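Local coordinates for protein restriction endonuclease R.BpuJI (Bacillus pumilus, PDB 2VLA) that recognises its cognate DNA through the N-terminal domain described here, part of a larger restriction endonuclease that probably cuts DNA, at residues 158-163 and 193-197; 113-117 and 251-256. All coordinates share one frame; numbering follows the deposited sequence. Where two conformers were deposited one is given.

How the interactions relate
Both contacts bring a loop against a distant part of the recognition domain, by different means. Interaction 1 places the loop 193-197 on helix 157-165 largely through methylenes, rings and waters, whereas interaction 2 joins two loops, 113-117 and 251-256, by direct hydrogen bonds. Along the chain interaction 1 is nested within the loop that interaction 2 closes; their centres are about 24 Å apart and their nearest atoms about 10 Å. The nearest atoms of interactions 1 and 2 stand about 8 Å and 7 Å from the bound DNA. The side chain of Pro-251, in interaction 2, approaches to about 4 Å a bound polyether, probably from the crystallisation liquor.

Interaction 1 of 2, residues 158-163 and 193-197; sequences DDIAYY and TKKVR
Segment 193-197 passes, extended, across one side of helix 157-165, with CA of Asp-158 5.3 Å from CA of Lys-195 and, a helical turn on, CA of Tyr-162 5.6 Å from CA of Val-196. Tyr-162 has CG anti to the backbone N (chi1 -178°), which turns its ring to Lys-194. CB of Lys-194 makes a CH-pi contact over one face, 3.7 Å from the ring centroid; a bend at chi2 (-75°) carries CD and CE past the phenol end. CG of this lysine also meets OH of Tyr-163, a hydroxyl hydrogen-bonded to Asp-187.

Helices 157-165, 177-189 and 203-219 followed by hairpin 223-232 are consistent with a winged-helix form of the helix-turn-helix, and the loop leads into the third. Val-196 directs CG2 at the edge of the Tyr-162 ring and, at 3.8 Å, at CB of Ala-161.

The extended Lys-195 chain passes the Asp-158 carboxylate with CE 3.2 Å from OD2, while NZ stays 4.1 Å from that oxygen, opposite charges beyond salt-bridge range. Polar links go through water: OD1 of Asp-158 accepts from two waters, one bound by N of Val-196, the other by NH2 of Arg-197. A third donates to OD1 of Asp-159 and O of Lys-194.

Interaction 2 of 2, residues 113-117 and 251-256; sequences FQFPN and PEFNAY
The side-chain amide of Gln-114 behaves toward Phe-253 as a second peptide group would, gripping both the N and the O of that one residue. OE1 accepts from N of Phe-253 at 3.0 Å, in the carbonyl plane and on a lone pair, while NE2 donates to O of Phe-253 at 2.9 Å in a nearly straight bond (171°). The other N-H of NE2 goes to O of Pro-116, also at 2.9 Å, and a water donates to OE1 at 2.8 Å while accepting from N of Glu-252.

CG of Gln-114 sits between the backbone N and the carbonyl carbon (chi1 53°), and from there the extended chain delivers the amide to the turn at 251-253. CB of Pro-251 lies against that amide, equally 3.5 Å from OE1 and NE2. Phe-253 keeps its ring edge toward NE2, the amide and ring planes 59° apart, and the ring packs edge-to-face with Trp-273 of helix 263-278.

A cis peptide bond precedes Pro-116, whose CG rests 4.0 Å from CB of Ala-255 and also touches CE1 of Tyr-256, the two side chains meeting at about a right angle; this tyrosine is tied through OH to O of Ile-133. ND2 of Asn-117 donates to O of Gln-114 at 2.9 Å, bracing the bend from within. The contact thereby joins the loops that follow helices 102-112 and 237-244 in the recognition domain.

A glutamate in place of Gln-114 would probably leave the carbonyls of Phe-253 and Pro-116 without their donor and set a carboxylate oxygen against them. With two donated and two accepted bonds on one buried amide, its orientation is fixed by chemistry: the two ends are not interchangeable, and each loop's backbone is matched to one of them or both.

Interaction 1 of 2, residues 158-163 and 193-197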
ATOM      1  N   ASP A 158      13.856   5.829   8.425  1.00 12.31           N
ATOM      2  CA  ASP A 158      13.303   6.610   9.531  1.00 12.20           C
ATOM      3  C   ASP A 158      12.893   8.018   9.076  1.00 12.22           C
ATOM      4  O   ASP A 158      11.895   8.553   9.557  1.00 12.81           O
ATOM      5  CB  ASP A 158      14.323   6.685  10.717  1.00 12.96           C
ATOM      6  CG  ASP A 158      14.486   5.344  11.461  1.00 17.01           C
ATOM      7  OD1 ASP A 158      13.480   4.610  11.606  1.00 19.41           O
ATOM      8  OD2 ASP A 158      15.622   5.057  11.936  1.00 27.65           O
ATOM      9  N   ASP A 159      13.666   8.602   8.181  1.00 11.77           N
ATOM     10  CA  ASP A 159      13.307   9.910   7.602  1.00 11.29           C
ATOM     11  C   ASP A 159      11.974   9.802   6.873  1.00 11.60           C
ATOM     12  O   ASP A 159      11.081  10.628   7.073  1.00 12.06           O
ATOM     13  CB  ASP A 159      14.360  10.364   6.606  1.00 12.84           C
ATOM     14  CG  ASP A 159      15.671  10.763   7.257  1.00 14.65           C
ATOM     15  OD1 ASP A 159      15.655  11.245   8.417  1.00 16.58           O
ATOM     16  OD2 ASP A 159      16.725  10.678   6.554  1.00 14.65           O
ATOM     17  N   ILE A 160      11.830   8.776   6.048  0.50 10.43           N
ATOM     18  CA  ILE A 160      10.602   8.605   5.289  0.50 10.75           C
ATOM     19  C   ILE A 160       9.422   8.287   6.221  0.50 11.24           C
ATOM     20  O   ILE A 160       8.289   8.717   5.982  0.50 10.24           O
ATOM     21  CB  ILE A 160      10.755   7.522   4.219  0.50 10.63           C
ATOM     22  CG1 ILE A 160      11.854   7.912   3.222  0.50 12.40           C
ATOM     23  CG2 ILE A 160       9.444   7.298   3.491  0.50 12.31           C
ATOM     24  CD1 ILE A 160      12.262   6.767   2.283  0.50 10.97           C
ATOM     25  N   ALA A 161       9.697   7.584   7.315  1.00 11.31           N
ATOM     26  CA  ALA A 161       8.680   7.295   8.296  1.00 10.69           C
ATOM     27  C   ALA A 161       8.163   8.560   8.970  1.00 10.99           C
ATOM     28  O   ALA A 161       6.965   8.785   9.017  1.00 12.02           O
ATOM     29  CB  ALA A 161       9.226   6.301   9.366  1.00 12.31           C
ATOM     30  N   TYR A 162       9.065   9.348   9.545  1.00 11.00           N
ATOM     31  CA  TYR A 162       8.659  10.469  10.398  1.00 10.94           C
ATOM     32  C   TYR A 162       8.166  11.629   9.572  1.00 10.21           C
ATOM     33  O   TYR A 162       7.168  12.257   9.911  1.00 11.73           O
ATOM     34  CB  TYR A 162       9.837  10.934  11.254  1.00 12.10           C
ATOM     35  CG  TYR A 162       9.490  12.062  12.201  1.00 12.61           C
ATOM     36  CD1 TYR A 162       8.865  11.807  13.411  1.00 14.42           C
ATOM     37  CD2 TYR A 162       9.721  13.391  11.844  1.00 14.66           C
ATOM     38  CE1 TYR A 162       8.502  12.839  14.257  1.00 15.71           C
ATOM     39  CE2 TYR A 162       9.366  14.438  12.687  1.00 15.04           C
ATOM     40  CZ  TYR A 162       8.758  14.156  13.893  1.00 17.45           C
ATOM     41  OH  TYR A 162       8.415  15.192  14.744  1.00 20.70           O
ATOM     42  N   TYR A 163       8.902  11.938   8.520  1.00 10.45           N
ATOM     43  CA  TYR A 163       8.629  13.169   7.769  1.00 10.71           C
ATOM     44  C   TYR A 163       7.562  12.998   6.692  1.00 12.54           C
ATOM     45  O   TYR A 163       6.969  13.994   6.244  1.00 12.62           O
ATOM     46  CB  TYR A 163       9.908  13.729   7.158  1.00 11.12           C
ATOM     47  CG  TYR A 163      10.930  14.222   8.163  1.00 11.58           C
ATOM     48  CD1 TYR A 163      10.846  15.493   8.701  1.00 13.75           C
ATOM     49  CD2 TYR A 163      11.991  13.413   8.560  1.00 12.11           C
ATOM     50  CE1 TYR A 163      11.784  15.960   9.605  1.00 13.43           C
ATOM     51  CE2 TYR A 163      12.926  13.864   9.472  1.00 14.30           C
ATOM     52  CZ  TYR A 163      12.831  15.146   9.970  1.00 13.33           C
ATOM     53  OH  TYR A 163      13.780  15.576  10.871  1.00 16.57           O
ATOM     54  N   THR A 193      17.694  14.215  14.767  1.00 22.19           N
ATOM     55  CA  THR A 193      17.302  13.031  14.031  1.00 22.91           C
ATOM     56  C   THR A 193      15.964  12.549  14.596  1.00 21.71           C
ATOM     57  O   THR A 193      15.653  12.790  15.766  1.00 22.33           O
ATOM     58  CB  THR A 193      18.370  11.936  14.155  1.00 28.61           C
ATOM     59  OG1 THR A 193      18.083  10.864  13.250  1.00 36.76           O
ATOM     60  CG2 THR A 193      18.418  11.415  15.548  1.00 29.97           C
ATOM     61  N   LYS A 194      15.152  11.916  13.764  1.00 18.81           N
ATOM     62  CA  LYS A 194      13.800  11.561  14.170  1.00 18.47           C
ATOM     63  C   LYS A 194      13.464  10.111  13.842  1.00 17.21           C
ATOM     64  O   LYS A 194      13.929   9.561  12.847  1.00 21.95           O
ATOM     65  CB  LYS A 194      12.779  12.494  13.481  1.00 18.85           C
ATOM     66  CG  LYS A 194      12.846  13.939  13.941  1.00 22.10           C
ATOM     67  CD  LYS A 194      12.228  14.120  15.324  1.00 27.30           C
ATOM     68  CE  LYS A 194      12.097  15.596  15.695  1.00 33.78           C
ATOM     69  NZ  LYS A 194      11.999  15.786  17.165  1.00 42.62           N
ATOM     70  N   LYS A 195      12.632   9.512  14.685  0.50 17.15           N
ATOM     71  CA  LYS A 195      12.083   8.186  14.435  0.50 15.92           C
ATOM     72  C   LYS A 195      10.622   8.157  14.846  0.50 14.93           C
ATOM     73  O   LYS A 195      10.153   9.043  15.566  0.50 17.61           O
ATOM     74  CB  LYS A 195      12.863   7.128  15.217  0.50 17.70           C
ATOM     75  CG  LYS A 195      14.294   6.956  14.750  0.50 23.67           C
ATOM     76  CD  LYS A 195      14.961   5.774  15.415  0.50 26.47           C
ATOM     77  CE  LYS A 195      16.418   5.655  14.994  0.50 31.41           C
ATOM     78  NZ  LYS A 195      17.124   4.558  15.714  0.50 36.30           N
ATOM     79  N   VAL A 196       9.892   7.159  14.367  1.00 14.67           N
ATOM     80  CA  VAL A 196       8.497   6.982  14.760  1.00 12.97           C
ATOM     81  C   VAL A 196       8.392   5.857  15.792  1.00 14.08           C
ATOM     82  O   VAL A 196       8.679   4.722  15.491  1.00 14.76           O
ATOM     83  CB  VAL A 196       7.636   6.617  13.535  1.00 12.22           C
ATOM     84  CG1 VAL A 196       6.216   6.307  13.964  1.00 12.39           C
ATOM     85  CG2 VAL A 196       7.684   7.756  12.486  1.00 13.65           C
ATOM     86  N   ARG A 197       7.908   6.208  16.983  1.00 16.05           N
ATOM     87  CA  ARG A 197       7.677   5.255  18.049  1.00 14.20           C
ATOM     88  C   ARG A 197       6.391   5.690  18.777  1.00 15.95           C
ATOM     89  O   ARG A 197       5.949   6.837  18.644  1.00 16.89           O
ATOM     90  CB  ARG A 197       8.868   5.229  19.029  1.00 15.75           C
ATOM     91  CG  ARG A 197      10.210   4.745  18.413  1.00 21.73           C
ATOM     92  CD  ARG A 197      10.159   3.268  18.020  1.00 22.68           C
ATOM     93  NE  ARG A 197      11.457   2.769  17.549  1.00 24.41           N
ATOM     94  CZ  ARG A 197      11.870   2.801  16.283  1.00 22.00           C
ATOM     95  NH1 ARG A 197      11.112   3.363  15.341  1.00 19.72           N
ATOM     96  NH2 ARG A 197      13.066   2.318  15.959  1.00 27.84           N
TER
HETATM   97  O   HOH W   1      11.047   5.456  12.393  1.00 19.06           O
HETATM   98  O   HOH W   2      12.955   2.481  13.196  1.00 29.82           O
HETATM   99  O   HOH W   3      15.576  10.584  10.901  1.00 25.23           O

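Interaction 2 of 2, residues 113-117 and 251-256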
ATOM      1  N   PHE A 113      -2.380   2.707  -5.163  1.00 10.97           N
ATOM      2  CA  PHE A 113      -2.549   2.840  -3.730  1.00 10.58           C
ATOM      3  C   PHE A 113      -2.861   4.298  -3.389  1.00 10.28           C
ATOM      4  O   PHE A 113      -2.330   5.221  -4.024  1.00 11.26           O
ATOM      5  CB  PHE A 113      -1.278   2.373  -2.970  1.00 10.82           C
ATOM      6  CG  PHE A 113      -1.550   1.380  -1.833  1.00 11.46           C
ATOM      7  CD1 PHE A 113      -2.219   1.753  -0.696  1.00 13.34           C
ATOM      8  CD2 PHE A 113      -1.090   0.101  -1.914  1.00 12.67           C
ATOM      9  CE1 PHE A 113      -2.420   0.851   0.342  1.00 13.02           C
ATOM     10  CE2 PHE A 113      -1.268  -0.782  -0.872  1.00 12.72           C
ATOM     11  CZ  PHE A 113      -1.925  -0.405   0.234  1.00 12.19           C
ATOM     12  N   GLN A 114      -3.629   4.496  -2.333  1.00 10.21           N
ATOM     13  CA  GLN A 114      -3.893   5.800  -1.814  1.00 10.39           C
ATOM     14  C   GLN A 114      -4.403   5.684  -0.411  1.00 10.02           C
ATOM     15  O   GLN A 114      -4.794   4.574   0.032  1.00 10.39           O
ATOM     16  CB  GLN A 114      -4.953   6.494  -2.685  1.00 11.20           C
ATOM     17  CG  GLN A 114      -6.192   5.657  -2.849  1.00 12.06           C
ATOM     18  CD  GLN A 114      -7.344   6.446  -3.466  1.00 12.40           C
ATOM     19  OE1 GLN A 114      -7.359   6.693  -4.673  1.00 13.00           O
ATOM     20  NE2 GLN A 114      -8.312   6.828  -2.643  1.00 13.19           N
ATOM     21  N   PHE A 115      -4.432   6.816   0.299  1.00 10.61           N
ATOM     22  CA  PHE A 115      -5.207   6.945   1.527  1.00 10.82           C
ATOM     23  C   PHE A 115      -6.194   8.110   1.306  1.00 10.53           C
ATOM     24  O   PHE A 115      -5.821   9.120   0.705  1.00 12.52           O
ATOM     25  CB  PHE A 115      -4.332   7.301   2.714  1.00 11.05           C
ATOM     26  CG  PHE A 115      -3.236   6.283   3.027  1.00 10.57           C
ATOM     27  CD1 PHE A 115      -3.537   4.959   3.388  1.00 12.02           C
ATOM     28  CD2 PHE A 115      -1.922   6.664   2.987  1.00 11.72           C
ATOM     29  CE1 PHE A 115      -2.492   4.036   3.759  1.00 12.90           C
ATOM     30  CE2 PHE A 115      -0.880   5.738   3.359  1.00 12.79           C
ATOM     31  CZ  PHE A 115      -1.201   4.434   3.716  1.00 13.09           C
ATOM     32  N   PRO A 116      -7.446   7.965   1.767  1.00 11.36           N
ATOM     33  CA  PRO A 116      -8.019   6.763   2.356  1.00 11.39           C
ATOM     34  C   PRO A 116      -8.274   5.711   1.311  1.00 11.78           C
ATOM     35  O   PRO A 116      -8.137   5.970   0.111  1.00 12.64           O
ATOM     36  CB  PRO A 116      -9.380   7.267   2.952  1.00 13.38           C
ATOM     37  CG  PRO A 116      -9.334   8.769   2.838  1.00 14.01           C
ATOM     38  CD  PRO A 116      -8.437   9.057   1.685  1.00 13.28           C
ATOM     39  N   ASN A 117      -8.651   4.519   1.755  1.00 11.15           N
ATOM     40  CA  ASN A 117      -8.965   3.457   0.856  1.00 11.43           C
ATOM     41  C   ASN A 117      -9.965   2.467   1.456  1.00 12.10           C
ATOM     42  O   ASN A 117     -10.336   2.565   2.643  1.00 12.31           O
ATOM     43  CB  ASN A 117      -7.671   2.744   0.425  1.00 11.15           C
ATOM     44  CG  ASN A 117      -6.953   2.081   1.598  1.00 10.68           C
ATOM     45  OD1 ASN A 117      -7.543   1.246   2.291  1.00 11.45           O
ATOM     46  ND2 ASN A 117      -5.699   2.504   1.867  1.00 10.72           N
ATOM     47  N   PRO A 251      -6.228  11.849  -4.738  1.00 15.02           N
ATOM     48  CA  PRO A 251      -6.541  10.452  -4.970  1.00 14.42           C
ATOM     49  C   PRO A 251      -7.547  10.259  -6.102  1.00 14.32           C
ATOM     50  O   PRO A 251      -8.525  11.008  -6.210  1.00 16.77           O
ATOM     51  CB  PRO A 251      -7.141  10.013  -3.651  1.00 16.28           C
ATOM     52  CG  PRO A 251      -6.463  10.858  -2.638  1.00 17.59           C
ATOM     53  CD  PRO A 251      -6.302  12.199  -3.307  1.00 16.95           C
ATOM     54  N   GLU A 252      -7.296   9.282  -6.951  1.00 13.80           N
ATOM     55  CA  GLU A 252      -8.194   8.965  -8.047  1.00 16.04           C
ATOM     56  C   GLU A 252      -9.565   8.513  -7.532  1.00 17.31           C
ATOM     57  O   GLU A 252     -10.588   8.808  -8.120  1.00 18.74           O
ATOM     58  CB  GLU A 252      -7.570   7.874  -8.902  1.00 16.54           C
ATOM     59  CG  GLU A 252      -8.296   7.580 -10.182  1.00 17.65           C
ATOM     60  CD  GLU A 252      -8.381   8.792 -11.087  1.00 28.71           C
ATOM     61  OE1 GLU A 252      -7.373   9.526 -11.207  1.00 29.25           O
ATOM     62  OE2 GLU A 252      -9.451   9.017 -11.662  1.00 39.18           O
ATOM     63  N   PHE A 253      -9.561   7.748  -6.461  1.00 14.55           N
ATOM     64  CA  PHE A 253     -10.786   7.281  -5.827  1.00 13.68           C
ATOM     65  C   PHE A 253     -11.179   8.230  -4.688  1.00 14.82           C
ATOM     66  O   PHE A 253     -10.401   8.494  -3.786  1.00 14.05           O
ATOM     67  CB  PHE A 253     -10.596   5.843  -5.299  1.00 13.92           C
ATOM     68  CG  PHE A 253     -11.800   5.283  -4.621  1.00 16.54           C
ATOM     69  CD1 PHE A 253     -12.818   4.686  -5.359  1.00 17.56           C
ATOM     70  CD2 PHE A 253     -11.938   5.360  -3.243  1.00 16.60           C
ATOM     71  CE1 PHE A 253     -13.934   4.161  -4.730  1.00 18.74           C
ATOM     72  CE2 PHE A 253     -13.054   4.846  -2.615  1.00 19.26           C
ATOM     73  CZ  PHE A 253     -14.060   4.254  -3.369  1.00 18.51           C
ATOM     74  N   ASN A 254     -12.367   8.807  -4.797  1.00 15.93           N
ATOM     75  CA  ASN A 254     -12.795   9.838  -3.869  1.00 15.79           C
ATOM     76  C   ASN A 254     -13.623   9.283  -2.708  1.00 15.77           C
ATOM     77  O   ASN A 254     -14.836   9.008  -2.860  1.00 20.58           O
ATOM     78  CB  ASN A 254     -13.609  10.902  -4.629  1.00 17.17           C
ATOM     79  CG  ASN A 254     -14.032  12.025  -3.758  1.00 24.20           C
ATOM     80  OD1 ASN A 254     -13.696  12.085  -2.589  1.00 21.66           O
ATOM     81  ND2 ASN A 254     -14.810  12.946  -4.327  1.00 26.50           N
ATOM     82  N   ALA A 255     -12.975   9.123  -1.546  1.00 15.61           N
ATOM     83  CA  ALA A 255     -13.636   8.548  -0.372  1.00 16.13           C
ATOM     84  C   ALA A 255     -14.638   9.521   0.246  1.00 17.50           C
ATOM     85  O   ALA A 255     -15.477   9.143   1.066  1.00 22.40           O
ATOM     86  CB  ALA A 255     -12.582   8.152   0.660  1.00 16.55           C
ATOM     87  N   TYR A 256     -14.539  10.771  -0.146  1.00 17.43           N
ATOM     88  CA  TYR A 256     -15.271  11.847   0.521  1.00 19.31           C
ATOM     89  C   TYR A 256     -16.677  12.062  -0.066  1.00 22.34           C
ATOM     90  O   TYR A 256     -17.418  12.910   0.398  1.00 21.32           O
ATOM     91  CB  TYR A 256     -14.437  13.128   0.491  1.00 17.71           C
ATOM     92  CG  TYR A 256     -13.236  13.042   1.399  1.00 15.78           C
ATOM     93  CD1 TYR A 256     -12.041  12.452   0.961  1.00 17.24           C
ATOM     94  CD2 TYR A 256     -13.323  13.417   2.717  1.00 16.84           C
ATOM     95  CE1 TYR A 256     -10.950  12.311   1.799  1.00 15.85           C
ATOM     96  CE2 TYR A 256     -12.235  13.267   3.583  1.00 17.34           C
ATOM     97  CZ  TYR A 256     -11.039  12.707   3.104  1.00 16.38           C
ATOM     98  OH  TYR A 256      -9.978  12.541   3.958  1.00 17.33           O
TER
HETATM   99  O   HOH W   4      -5.202   7.461  -6.299  1.00 15.72           O